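Local coordinates for protein ribonucleoside-diphosphate reductase (Pseudomonas aeruginosa, PDB 5IM3) that probably reduces ribonucleoside diphosphates to 2'-deoxyribonucleotides for DNA synthesis, and binds dATP as an allosteric nucleotide, at residues R291-F295 with Y345-F351; F464-K469 with T558-W562; W486-L490 with D567-L571; G832-Q836 with Y848-E853. All blocks are in the same frame, centred on the assembly; numbering follows the deposited sequence.

How the interactions relate
Interaction 1 lies in the all-alpha region, its centre about 42 Å from that of interaction 2; the other three belong to the barrel domain. Interactions 2 and 3 are neighbours, nearest atoms about 5 Å apart, and both border the parallel strands 482-487 and 562-565: interaction 2 packs the approach to strand 562-565, interaction 3 the exits from both strands. Interaction 3 is fully buried and joins a carboxylate to a helix start; interactions 1, 2 and 4 are partly buried. Arginines serve differently, R291 reaching carbonyl and hydroxyl oxygens at a helix end, R468 stacking on an imidazole. Interaction 4 ties two loops through a glutamate and a water.

Interaction 1 of 4, residues R291-F295 with Y345-F351; sequences RDQQF and YNLLSSF
N346 and S349 receive the side chain of R291 at the C-terminal turn of helix 337-349, in the all-alpha region, where a Schellman motif places F351 at positive phi. R291 reaches them from a 3-10 segment with its chain extended from CG to NE. Y345 O accepts from both S349 N and S349 OG, while the phenol hydroxyl is bonded to D288 N. N346 O lies at the edge of the R291 guanidinium, near its plane, and takes a weak bond from R291 NH1 (3.0 Å). S349 carries OG between its backbone N and carbonyl carbon (chi1 58°); from there S349 OG reaches Y345 O at 2.7 Å, from above the carbonyl plane, and accepts a weak, strongly bent bond from R291 NH1 (2.7 Å, 117°). S350 OG adds a second donor to N346 O at 2.9 Å, this one in the carbonyl plane. F351 swings its ring back over the 291-295 segment. The end of Q294 lies over one face, and the ring edge points at F295 in a T-shaped pair, centroids 5.4 Å apart and planes at 64°; F351 CZ sits 3.7 Å from F295 CE1.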
loop_
_atom_site.group_PDB
_atom_site.type_symbol
_atom_site.label_atom_id
_atom_site.label_comp_id
_atom_site.label_asym_id
_atom_site.label_seq_id
_atom_site.Cartn_x
_atom_site.Cartn_y
_atom_site.Cartn_z
ATOM N N ARG A 291 -4.649 57.321 21.346
ATOM C CA ARG A 291 -5.003 56.123 20.592
ATOM C C ARG A 291 -3.784 55.389 20.052
ATOM O O ARG A 291 -3.928 54.259 19.575
ATOM C CB ARG A 291 -5.959 56.491 19.458
ATOM C CG ARG A 291 -7.137 57.320 19.945
ATOM C CD ARG A 291 -8.265 57.378 18.939
ATOM N NE ARG A 291 -9.288 58.338 19.341
ATOM C CZ ARG A 291 -10.470 58.464 18.749
ATOM N NH1 ARG A 291 -10.789 57.682 17.726
ATOM N NH2 ARG A 291 -11.337 59.368 19.183
ATOM N N ASP A 292 -2.593 55.988 20.126
ATOM C CA ASP A 292 -1.373 55.251 19.819
ATOM C C ASP A 292 -1.136 54.126 20.818
ATOM O O ASP A 292 -0.500 53.119 20.482
ATOM C CB ASP A 292 -0.172 56.199 19.805
ATOM C CG ASP A 292 -0.037 56.954 18.498
ATOM O OD1 ASP A 292 -0.928 56.824 17.632
ATOM O OD2 ASP A 292 0.964 57.684 18.337
ATOM N N GLN A 293 -1.635 54.275 22.046
ATOM C CA GLN A 293 -1.468 53.245 23.061
ATOM C C GLN A 293 -2.246 51.973 22.742
ATOM O O GLN A 293 -2.002 50.943 23.379
ATOM C CB GLN A 293 -1.902 53.785 24.428
ATOM C CG GLN A 293 -1.265 55.117 24.823
ATOM C CD GLN A 293 0.250 55.054 24.880
ATOM O OE1 GLN A 293 0.920 55.069 23.848
ATOM N NE2 GLN A 293 0.797 54.979 26.088
ATOM N N GLN A 294 -3.165 52.018 21.774
ATOM C CA GLN A 294 -3.991 50.862 21.452
ATOM C C GLN A 294 -3.234 49.786 20.686
ATOM O O GLN A 294 -3.694 48.642 20.639
ATOM C CB GLN A 294 -5.205 51.297 20.622
ATOM C CG GLN A 294 -6.063 52.369 21.274
ATOM C CD GLN A 294 -7.080 52.961 20.319
ATOM O OE1 GLN A 294 -7.089 52.647 19.127
ATOM N NE2 GLN A 294 -7.942 53.828 20.838
ATOM N N PHE A 295 -2.087 50.120 20.104
ATOM C CA PHE A 295 -1.451 49.257 19.119
ATOM C C PHE A 295 -0.778 48.055 19.764
ATOM O O PHE A 295 -0.044 48.189 20.750
ATOM C CB PHE A 295 -0.420 50.041 18.311
ATOM C CG PHE A 295 -1.012 50.858 17.205
ATOM C CD1 PHE A 295 -1.544 50.243 16.085
ATOM C CD2 PHE A 295 -1.026 52.240 17.277
ATOM C CE1 PHE A 295 -2.087 50.990 15.062
ATOM C CE2 PHE A 295 -1.568 52.992 16.257
ATOM C CZ PHE A 295 -2.100 52.367 15.149
ATOM N N TYR A 345 -12.154 59.659 10.924
ATOM C CA TYR A 345 -10.919 59.440 11.667
ATOM C C TYR A 345 -11.196 58.772 13.008
ATOM O O TYR A 345 -10.470 57.861 13.418
ATOM C CB TYR A 345 -10.183 60.763 11.875
ATOM C CG TYR A 345 -9.198 60.715 13.021
ATOM C CD1 TYR A 345 -7.938 60.151 12.858
ATOM C CD2 TYR A 345 -9.533 61.221 14.269
ATOM C CE1 TYR A 345 -7.040 60.098 13.907
ATOM C CE2 TYR A 345 -8.647 61.176 15.321
ATOM C CZ TYR A 345 -7.401 60.615 15.138
ATOM O OH TYR A 345 -6.520 60.573 16.195
ATOM N N ASN A 346 -12.241 59.220 13.709
ATOM C CA ASN A 346 -12.568 58.629 15.002
ATOM C C ASN A 346 -12.940 57.160 14.857
ATOM O O ASN A 346 -12.575 56.334 15.700
ATOM C CB ASN A 346 -13.707 59.405 15.658
ATOM C CG ASN A 346 -13.263 60.756 16.182
ATOM O OD1 ASN A 346 -12.100 60.944 16.544
ATOM N ND2 ASN A 346 -14.190 61.707 16.227
ATOM N N LEU A 347 -13.663 56.813 13.790
ATOM C CA LEU A 347 -14.053 55.422 13.593
ATOM C C LEU A 347 -12.839 54.543 13.310
ATOM O O LEU A 347 -12.748 53.418 13.815
ATOM C CB LEU A 347 -15.065 55.318 12.452
ATOM C CG LEU A 347 -15.827 53.993 12.388
ATOM C CD1 LEU A 347 -16.794 53.878 13.566
ATOM C CD2 LEU A 347 -16.562 53.849 11.069
ATOM N N LEU A 348 -11.892 55.044 12.513
ATOM C CA LEU A 348 -10.727 54.253 12.132
ATOM C C LEU A 348 -9.721 54.139 13.274
ATOM O O LEU A 348 -9.290 53.035 13.621
ATOM C CB LEU A 348 -10.064 54.871 10.899
ATOM C CG LEU A 348 -10.841 54.771 9.584
ATOM C CD1 LEU A 348 -10.169 55.610 8.510
ATOM C CD2 LEU A 348 -10.952 53.322 9.129
ATOM N N SER A 349 -9.340 55.271 13.868
ATOM C CA SER A 349 -8.300 55.280 14.892
ATOM C C SER A 349 -8.705 54.531 16.157
ATOM O O SER A 349 -7.827 54.123 16.923
ATOM C CB SER A 349 -7.931 56.723 15.248
ATOM O OG SER A 349 -9.066 57.442 15.700
ATOM N N SER A 350 -10.002 54.351 16.396
ATOM C CA SER A 350 -10.480 53.599 17.549
ATOM C C SER A 350 -10.565 52.102 17.289
ATOM O O SER A 350 -10.829 51.342 18.227
ATOM C CB SER A 350 -11.862 54.104 17.970
ATOM O OG SER A 350 -12.834 53.760 17.000
ATOM N N PHE A 351 -10.358 51.668 16.045
ATOM C CA PHE A 351 -10.467 50.271 15.637
ATOM C C PHE A 351 -11.904 49.761 15.674
ATOM O O PHE A 351 -12.126 48.546 15.631
ATOM C CB PHE A 351 -9.580 49.353 16.492
ATOM C CG PHE A 351 -8.114 49.717 16.485
ATOM C CD1 PHE A 351 -7.610 50.679 15.624
ATOM C CD2 PHE A 351 -7.237 49.077 17.348
ATOM C CE1 PHE A 351 -6.266 50.998 15.632
ATOM C CE2 PHE A 351 -5.893 49.395 17.357
ATOM C CZ PHE A 351 -5.407 50.352 16.500
#

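Interaction 2 of 4, residues F464-K469 with T558-W562; sequences FLELRK and TGHPW
R468 stacks on H560 while L465 and F464 pack against P561, a mixed polar and apolar contact between two connections of the alpha-beta barrel. One is the end of helix 461-465 with the type I turn E466-K469; the other is the loop carrying helix 544-558 into strand 562-565. The R468 chain is bent at chi2 (-67°) and chi3, which folds the guanidinium back flat over one face of the imidazole, centres 4.1 Å apart and planes at 22°. The overlap is offset: R468 NH1 lies toward the ring rim, 3.6 Å from H560 CE1. R468 NH1 also donates to M481 O, a second hold on the guanidinium. The imidazole is fixed from its own loop, since H560 ND1 donates to T558 O at 3.2 Å, tilted from the ring plane. T558 forms an ST turn, OG1 accepting from H560 N, and the same hydroxyl is bonded to M554 O in the preceding helix. A cis peptide before P561 follows, and the proline ring meets two side chains: that of L465 crosses it at about a right angle (P561 CG to L465 CD2 3.8 Å), and that of F464 runs past in the opposite direction (P561 CG to F464 CE2 3.9 Å). T558 CB closes on the R468 carbonyl, 3.5 Å from R468 O. Between the backbones, near L465 O, sits a water that may not serve every acceptor at once; it accepts from R468 N at 3.0 Å and can donate to T558 OG1 at 3.1 Å.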
loop_
_atom_site.group_PDB
_atom_site.type_symbol
_atom_site.label_atom_id
_atom_site.label_comp_id
_atom_site.label_asym_id
_atom_site.label_seq_id
_atom_site.Cartn_x
_atom_site.Cartn_y
_atom_site.Cartn_z
ATOM N N PHE A 464 -11.654 20.637 -16.147
ATOM C CA PHE A 464 -11.581 21.781 -15.238
ATOM C C PHE A 464 -11.224 21.348 -13.821
ATOM O O PHE A 464 -10.415 21.997 -13.151
ATOM C CB PHE A 464 -12.921 22.522 -15.250
ATOM C CG PHE A 464 -12.928 23.825 -14.492
ATOM C CD1 PHE A 464 -12.404 24.977 -15.058
ATOM C CD2 PHE A 464 -13.509 23.908 -13.234
ATOM C CE1 PHE A 464 -12.434 26.183 -14.373
ATOM C CE2 PHE A 464 -13.541 25.111 -12.544
ATOM C CZ PHE A 464 -13.002 26.249 -13.117
ATOM N N LEU A 465 -11.818 20.249 -13.347
ATOM C CA LEU A 465 -11.590 19.810 -11.976
ATOM C C LEU A 465 -10.136 19.448 -11.715
ATOM O O LEU A 465 -9.715 19.440 -10.554
ATOM C CB LEU A 465 -12.477 18.605 -11.646
ATOM C CG LEU A 465 -13.983 18.765 -11.853
ATOM C CD1 LEU A 465 -14.702 17.487 -11.461
ATOM C CD2 LEU A 465 -14.531 19.932 -11.067
ATOM N N GLU A 466 -9.360 19.152 -12.756
ATOM C CA GLU A 466 -8.010 18.631 -12.587
ATOM C C GLU A 466 -6.935 19.673 -12.850
ATOM O O GLU A 466 -5.746 19.338 -12.833
ATOM C CB GLU A 466 -7.787 17.429 -13.504
ATOM C CG GLU A 466 -8.797 16.317 -13.325
ATOM C CD GLU A 466 -8.292 14.990 -13.859
ATOM O OE1 GLU A 466 -8.891 13.946 -13.527
ATOM O OE2 GLU A 466 -7.284 14.991 -14.599
ATOM N N LEU A 467 -7.321 20.929 -13.079
ATOM C CA LEU A 467 -6.356 21.950 -13.471
ATOM C C LEU A 467 -5.264 22.177 -12.432
ATOM O O LEU A 467 -4.199 22.693 -12.786
ATOM C CB LEU A 467 -7.082 23.268 -13.750
ATOM C CG LEU A 467 -7.883 23.345 -15.053
ATOM C CD1 LEU A 467 -8.716 24.618 -15.100
ATOM C CD2 LEU A 467 -6.952 23.276 -16.257
ATOM N N ARG A 468 -5.486 21.810 -11.168
ATOM C CA ARG A 468 -4.521 22.091 -10.111
ATOM C C ARG A 468 -3.812 20.840 -9.595
ATOM O O ARG A 468 -3.189 20.883 -8.530
ATOM C CB ARG A 468 -5.207 22.828 -8.960
ATOM C CG ARG A 468 -5.730 24.216 -9.340
ATOM C CD ARG A 468 -4.598 25.186 -9.662
ATOM N NE ARG A 468 -3.710 25.381 -8.519
ATOM C CZ ARG A 468 -3.775 26.404 -7.670
ATOM N NH1 ARG A 468 -4.682 27.361 -7.827
ATOM N NH2 ARG A 468 -2.917 26.475 -6.662
ATOM N N LYS A 469 -3.877 19.731 -10.331
ATOM C CA LYS A 469 -3.082 18.562 -9.974
ATOM C C LYS A 469 -1.597 18.880 -10.095
ATOM O O LYS A 469 -1.175 19.633 -10.975
ATOM C CB LYS A 469 -3.434 17.375 -10.874
ATOM C CG LYS A 469 -4.695 16.621 -10.474
ATOM C CD LYS A 469 -4.785 15.288 -11.212
ATOM C CE LYS A 469 -5.851 14.385 -10.610
ATOM N NZ LYS A 469 -5.903 13.029 -11.241
ATOM N N THR A 558 -6.149 18.701 -4.294
ATOM C CA THR A 558 -5.531 19.899 -4.846
ATOM C C THR A 558 -6.006 21.195 -4.204
ATOM O O THR A 558 -5.384 22.238 -4.437
ATOM C CB THR A 558 -5.787 19.985 -6.360
ATOM O OG1 THR A 558 -7.139 20.398 -6.598
ATOM C CG2 THR A 558 -5.551 18.636 -7.032
ATOM N N GLY A 559 -7.075 21.169 -3.410
ATOM C CA GLY A 559 -7.655 22.383 -2.873
ATOM C C GLY A 559 -8.597 23.102 -3.813
ATOM O O GLY A 559 -9.131 24.159 -3.444
ATOM N N HIS A 560 -8.825 22.566 -5.008
ATOM C CA HIS A 560 -9.599 23.246 -6.034
ATOM C C HIS A 560 -10.297 22.194 -6.881
ATOM O O HIS A 560 -9.855 21.041 -6.931
ATOM C CB HIS A 560 -8.701 24.129 -6.912
ATOM C CG HIS A 560 -7.946 25.169 -6.146
ATOM N ND1 HIS A 560 -6.719 24.921 -5.567
ATOM C CD2 HIS A 560 -8.246 26.458 -5.858
ATOM C CE1 HIS A 560 -6.296 26.014 -4.956
ATOM N NE2 HIS A 560 -7.205 26.960 -5.118
ATOM N N PRO A 561 -11.399 22.558 -7.562
ATOM C CA PRO A 561 -12.068 23.864 -7.489
ATOM C C PRO A 561 -12.925 24.019 -6.241
ATOM O O PRO A 561 -13.413 23.022 -5.701
ATOM C CB PRO A 561 -12.952 23.885 -8.750
ATOM C CG PRO A 561 -12.462 22.764 -9.608
ATOM C CD PRO A 561 -11.938 21.739 -8.660
ATOM N N TRP A 562 -13.106 25.256 -5.788
ATOM C CA TRP A 562 -13.996 25.516 -4.670
ATOM C C TRP A 562 -15.443 25.246 -5.083
ATOM O O TRP A 562 -15.765 25.101 -6.265
ATOM C CB TRP A 562 -13.832 26.955 -4.182
ATOM C CG TRP A 562 -12.428 27.273 -3.770
ATOM C CD1 TRP A 562 -11.571 26.460 -3.091
ATOM C CD2 TRP A 562 -11.711 28.486 -4.026
ATOM N NE1 TRP A 562 -10.369 27.094 -2.897
ATOM C CE2 TRP A 562 -10.428 28.339 -3.466
ATOM C CE3 TRP A 562 -12.030 29.685 -4.677
ATOM C CZ2 TRP A 562 -9.463 29.344 -3.533
ATOM C CZ3 TRP A 562 -11.070 30.681 -4.742
ATOM C CH2 TRP A 562 -9.805 30.504 -4.175
HETATM O O HOH W 1 -7.744 20.712 -9.592
#

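Interaction 3 of 4, residues W486-L490 with D567-L571; sequences WIPDL and DPCNL
The indole of W486 reaches helix 566-571 obliquely, through the far corner of its six-membered ring; CG stands opposite the backbone N, which carries the ring to C569 and N570. W486 CH2 touches C569 CB at 3.9 Å, and the sulfur stands obliquely to the six-membered ring, C569 SG lying 5.0 Å from its centroid. Next to it the N570 amide is turned steeply, 74° from the indole plane, with N570 ND2 4.0 Å from W486 CZ2; its ends are held by K566 O and V581 N. The other flat groups are two carboxylates, D489 and D567, set nearly perpendicular at 84°. Strands 482-487 and 562-565 are parallel neighbours in the alpha-beta barrel, each running into a helix, and D567 joins the helix after one strand to the helix start after the other. P488 is the N-cap residue of helix 489-496, and D567 OD2 accepts from D489 N just beyond it, 2.6 Å long and fairly straight at 159°, met on the anti side and somewhat out of the carboxylate plane. A water donates to the same D567 OD2 and accepts from L490 N, linking a second first-turn amide. D489 OD1 lies 3.7 Å from D567 OD2; the salt bridge of D489 to R735 and the positive end of the helix probably ease this approach. Another water donates to I487 O and to D489 OD1 (2.7 Å), and accepts from D567 N at 3.0 Å.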
loop_
_atom_site.group_PDB
_atom_site.type_symbol
_atom_site.label_atom_id
_atom_site.label_comp_id
_atom_site.label_asym_id
_atom_site.label_seq_id
_atom_site.Cartn_x
_atom_site.Cartn_y
_atom_site.Cartn_z
ATOM N N TRP A 486 -19.356 26.454 -10.205
ATOM C CA TRP A 486 -20.594 27.236 -10.197
ATOM C C TRP A 486 -21.739 26.226 -10.312
ATOM O O TRP A 486 -22.122 25.822 -11.409
ATOM C CB TRP A 486 -20.576 28.254 -11.338
ATOM C CG TRP A 486 -21.632 29.317 -11.285
ATOM C CD1 TRP A 486 -22.578 29.575 -12.234
ATOM C CD2 TRP A 486 -21.838 30.279 -10.242
ATOM N NE1 TRP A 486 -23.362 30.636 -11.846
ATOM C CE2 TRP A 486 -22.928 31.085 -10.627
ATOM C CE3 TRP A 486 -21.207 30.535 -9.023
ATOM C CZ2 TRP A 486 -23.404 32.130 -9.833
ATOM C CZ3 TRP A 486 -21.683 31.573 -8.232
ATOM C CH2 TRP A 486 -22.771 32.354 -8.640
ATOM N N ILE A 487 -22.277 25.810 -9.171
ATOM C CA ILE A 487 -23.074 24.589 -9.074
ATOM C C ILE A 487 -24.554 24.963 -9.067
ATOM O O ILE A 487 -24.991 25.681 -8.156
ATOM C CB ILE A 487 -22.716 23.779 -7.822
ATOM C CG1 ILE A 487 -21.207 23.530 -7.760
ATOM C CG2 ILE A 487 -23.475 22.449 -7.824
ATOM C CD1 ILE A 487 -20.741 22.950 -6.439
ATOM N N PRO A 488 -25.351 24.493 -10.026
ATOM C CA PRO A 488 -26.802 24.692 -9.935
ATOM C C PRO A 488 -27.426 23.762 -8.905
ATOM O O PRO A 488 -26.932 22.664 -8.643
ATOM C CB PRO A 488 -27.302 24.362 -11.348
ATOM C CG PRO A 488 -26.074 24.270 -12.211
ATOM C CD PRO A 488 -24.963 23.877 -11.306
ATOM N N ASP A 489 -28.540 24.220 -8.326
ATOM C CA ASP A 489 -29.269 23.397 -7.363
ATOM C C ASP A 489 -29.626 22.042 -7.956
ATOM O O ASP A 489 -29.606 21.024 -7.254
ATOM C CB ASP A 489 -30.538 24.121 -6.906
ATOM C CG ASP A 489 -30.275 25.134 -5.808
ATOM O OD1 ASP A 489 -29.093 25.408 -5.513
ATOM O OD2 ASP A 489 -31.254 25.660 -5.241
ATOM N N LEU A 490 -29.956 22.008 -9.249
ATOM C CA LEU A 490 -30.420 20.770 -9.864
ATOM C C LEU A 490 -29.358 19.684 -9.781
ATOM O O LEU A 490 -29.682 18.507 -9.591
ATOM C CB LEU A 490 -30.816 21.024 -11.318
ATOM C CG LEU A 490 -31.464 19.857 -12.061
ATOM C CD1 LEU A 490 -32.780 19.469 -11.414
ATOM C CD2 LEU A 490 -31.677 20.222 -13.516
ATOM N N ASP A 567 -27.688 29.111 -7.614
ATOM C CA ASP A 567 -29.094 29.474 -7.499
ATOM C C ASP A 567 -29.392 30.323 -6.266
ATOM O O ASP A 567 -30.136 31.309 -6.377
ATOM C CB ASP A 567 -29.951 28.208 -7.519
ATOM C CG ASP A 567 -30.019 27.584 -8.906
ATOM O OD1 ASP A 567 -30.134 28.340 -9.894
ATOM O OD2 ASP A 567 -29.943 26.343 -9.014
ATOM N N PRO A 568 -28.861 30.003 -5.080
ATOM C CA PRO A 568 -29.040 30.938 -3.956
ATOM C C PRO A 568 -28.398 32.296 -4.203
ATOM O O PRO A 568 -28.937 33.313 -3.750
ATOM C CB PRO A 568 -28.399 30.202 -2.766
ATOM C CG PRO A 568 -27.583 29.111 -3.354
ATOM C CD PRO A 568 -28.247 28.737 -4.643
ATOM N N CYS A 569 -27.271 32.349 -4.922
ATOM C CA CYS A 569 -26.671 33.639 -5.253
ATOM C C CYS A 569 -27.581 34.475 -6.145
ATOM O O CYS A 569 -27.553 35.708 -6.074
ATOM C CB CYS A 569 -25.322 33.443 -5.947
ATOM S SG CYS A 569 -24.013 32.775 -4.906
ATOM N N ASN A 570 -28.380 33.833 -6.996
ATOM C CA ASN A 570 -29.223 34.568 -7.933
ATOM C C ASN A 570 -30.620 34.821 -7.384
ATOM O O ASN A 570 -31.149 35.928 -7.529
ATOM C CB ASN A 570 -29.326 33.816 -9.266
ATOM C CG ASN A 570 -28.191 34.147 -10.212
ATOM O OD1 ASN A 570 -28.211 35.178 -10.883
ATOM N ND2 ASN A 570 -27.195 33.271 -10.276
ATOM N N LEU A 571 -31.231 33.811 -6.760
ATOM C CA LEU A 571 -32.582 33.969 -6.236
ATOM C C LEU A 571 -32.636 34.985 -5.104
ATOM O O LEU A 571 -33.678 35.613 -4.888
ATOM C CB LEU A 571 -33.116 32.618 -5.759
ATOM C CG LEU A 571 -33.452 31.624 -6.871
ATOM C CD1 LEU A 571 -33.631 30.225 -6.315
ATOM C CD2 LEU A 571 -34.707 32.065 -7.602
HETATM O O HOH W 2 -26.945 26.386 -6.756
HETATM O O HOH W 3 -30.983 24.537 -10.526
#

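Interaction 4 of 4, residues G832-Q836 with Y848-E853; sequences GSVQQ and YATAFE
S833 holds OG anti to its backbone N (chi1 180°), and E853 sets CG between its backbone N and carbonyl carbon (chi1 35°) with the chain extended beyond; together these turns bring the hydroxyl within bonding distance of the carboxylate across the two loops. S833 OG donates to E853 OE2 at 3.0 Å, and the oxygen accepts on its syn lone pair, the side of the other carboxylate oxygen. The hydroxyl also accepts a weak bond from Q835 N. The Q835 amide runs past E853 in the opposite direction, the two planes 73° apart. Because Q835 NE2 is bonded to K845 O, Q835 OE1 is left facing the glutamate, 3.3 Å from E853 OE2: two acceptors side by side, an approach that could raise the proton affinity of the carboxylate. The contact brackets the short helix 842-847 of the barrel domain, joining the loop that leads into it to the loop that leaves it. A water at the centre accepts from V834 N at 2.8 Å and faces two acceptors, E853 OE2 at 2.6 Å and Y848 O at 3.0 Å, though with further acceptors nearby it may not serve both at once. N791 ND2 is bonded to both Y848 O and G832 O, a further bridge between the loops. The Y848 ring turns off from this contact, stacked with Y670, and its hydroxyl is bonded to D812, so V834 meets the tyrosine at its base: V834 CG2 packs on Y848 CB at 3.8 Å and lies 3.7 Å from Y848 O.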
loop_
_atom_site.group_PDB
_atom_site.type_symbol
_atom_site.label_atom_id
_atom_site.label_comp_id
_atom_site.label_asym_id
_atom_site.label_seq_id
_atom_site.Cartn_x
_atom_site.Cartn_y
_atom_site.Cartn_z
ATOM N N GLY A 832 -0.115 24.516 21.421
ATOM C CA GLY A 832 -1.188 25.407 21.800
ATOM C C GLY A 832 -2.509 24.739 22.113
ATOM O O GLY A 832 -3.415 25.409 22.625
ATOM N N SER A 833 -2.657 23.448 21.827
ATOM C CA SER A 833 -3.910 22.762 22.112
ATOM C C SER A 833 -4.076 22.592 23.618
ATOM O O SER A 833 -3.196 22.045 24.290
ATOM C CB SER A 833 -3.945 21.405 21.415
ATOM O OG SER A 833 -5.156 20.726 21.694
ATOM N N VAL A 834 -5.204 23.076 24.150
ATOM C CA VAL A 834 -5.529 22.880 25.561
ATOM C C VAL A 834 -6.244 21.563 25.803
ATOM O O VAL A 834 -6.442 21.178 26.967
ATOM C CB VAL A 834 -6.393 24.032 26.113
ATOM C CG1 VAL A 834 -5.598 25.328 26.114
ATOM C CG2 VAL A 834 -7.686 24.182 25.305
ATOM N N GLN A 835 -6.650 20.864 24.749
ATOM C CA GLN A 835 -7.128 19.504 24.906
ATOM C C GLN A 835 -6.037 18.644 25.538
ATOM O O GLN A 835 -4.843 18.947 25.461
ATOM C CB GLN A 835 -7.546 18.920 23.555
ATOM C CG GLN A 835 -9.055 18.825 23.347
ATOM C CD GLN A 835 -9.750 20.171 23.414
ATOM O OE1 GLN A 835 -9.230 21.178 22.934
ATOM N NE2 GLN A 835 -10.932 20.195 24.020
ATOM N N GLN A 836 -6.469 17.568 26.190
ATOM C CA GLN A 836 -5.568 16.561 26.753
ATOM C C GLN A 836 -4.424 17.190 27.552
ATOM O O GLN A 836 -3.284 16.721 27.520
ATOM C CB GLN A 836 -5.030 15.632 25.657
ATOM C CG GLN A 836 -4.031 16.248 24.685
ATOM C CD GLN A 836 -3.495 15.227 23.697
ATOM O OE1 GLN A 836 -3.719 14.024 23.848
ATOM N NE2 GLN A 836 -2.781 15.700 22.678
ATOM N N TYR A 848 -11.525 27.064 24.200
ATOM C CA TYR A 848 -10.296 27.281 23.453
ATOM C C TYR A 848 -9.966 26.100 22.552
ATOM O O TYR A 848 -8.804 25.840 22.243
ATOM C CB TYR A 848 -9.156 27.612 24.408
ATOM C CG TYR A 848 -9.371 28.984 24.982
ATOM C CD1 TYR A 848 -8.931 30.106 24.311
ATOM C CD2 TYR A 848 -10.073 29.162 26.159
ATOM C CE1 TYR A 848 -9.150 31.365 24.812
ATOM C CE2 TYR A 848 -10.296 30.416 26.666
ATOM C CZ TYR A 848 -9.836 31.517 25.989
ATOM O OH TYR A 848 -10.054 32.779 26.492
ATOM N N ALA A 849 -11.001 25.402 22.099
ATOM C CA ALA A 849 -10.821 24.437 21.037
ATOM C C ALA A 849 -10.349 25.162 19.786
ATOM O O ALA A 849 -10.747 26.294 19.512
ATOM C CB ALA A 849 -12.124 23.693 20.766
ATOM N N THR A 850 -9.465 24.509 19.047
ATOM C CA THR A 850 -8.857 25.068 17.854
ATOM C C THR A 850 -9.685 24.700 16.614
ATOM O O THR A 850 -10.651 23.940 16.685
ATOM C CB THR A 850 -7.393 24.610 17.813
ATOM O OG1 THR A 850 -6.566 25.650 18.347
ATOM C CG2 THR A 850 -6.920 24.238 16.420
ATOM N N ALA A 851 -9.328 25.283 15.467
ATOM C CA ALA A 851 -10.105 25.090 14.246
ATOM C C ALA A 851 -10.273 23.617 13.884
ATOM O O ALA A 851 -11.346 23.201 13.439
ATOM C CB ALA A 851 -9.442 25.843 13.096
ATOM N N PHE A 852 -9.220 22.811 14.049
ATOM C CA PHE A 852 -9.297 21.408 13.655
ATOM C C PHE A 852 -9.907 20.511 14.723
ATOM O O PHE A 852 -10.112 19.323 14.457
ATOM C CB PHE A 852 -7.910 20.882 13.284
ATOM C CG PHE A 852 -7.571 21.075 11.838
ATOM C CD1 PHE A 852 -8.273 20.397 10.858
ATOM C CD2 PHE A 852 -6.555 21.933 11.456
ATOM C CE1 PHE A 852 -7.976 20.569 9.527
ATOM C CE2 PHE A 852 -6.248 22.109 10.122
ATOM C CZ PHE A 852 -6.961 21.428 9.156
ATOM N N GLU A 853 -10.204 21.037 15.912
ATOM C CA GLU A 853 -10.900 20.266 16.939
ATOM C C GLU A 853 -12.258 20.879 17.268
ATOM O O GLU A 853 -12.813 20.617 18.336
ATOM C CB GLU A 853 -10.034 20.117 18.196
ATOM C CG GLU A 853 -9.144 21.307 18.533
ATOM C CD GLU A 853 -7.922 20.938 19.348
ATOM O OE1 GLU A 853 -7.388 19.823 19.163
ATOM O OE2 GLU A 853 -7.481 21.773 20.157
HETATM O O HOH W 4 -7.131 23.387 22.125
#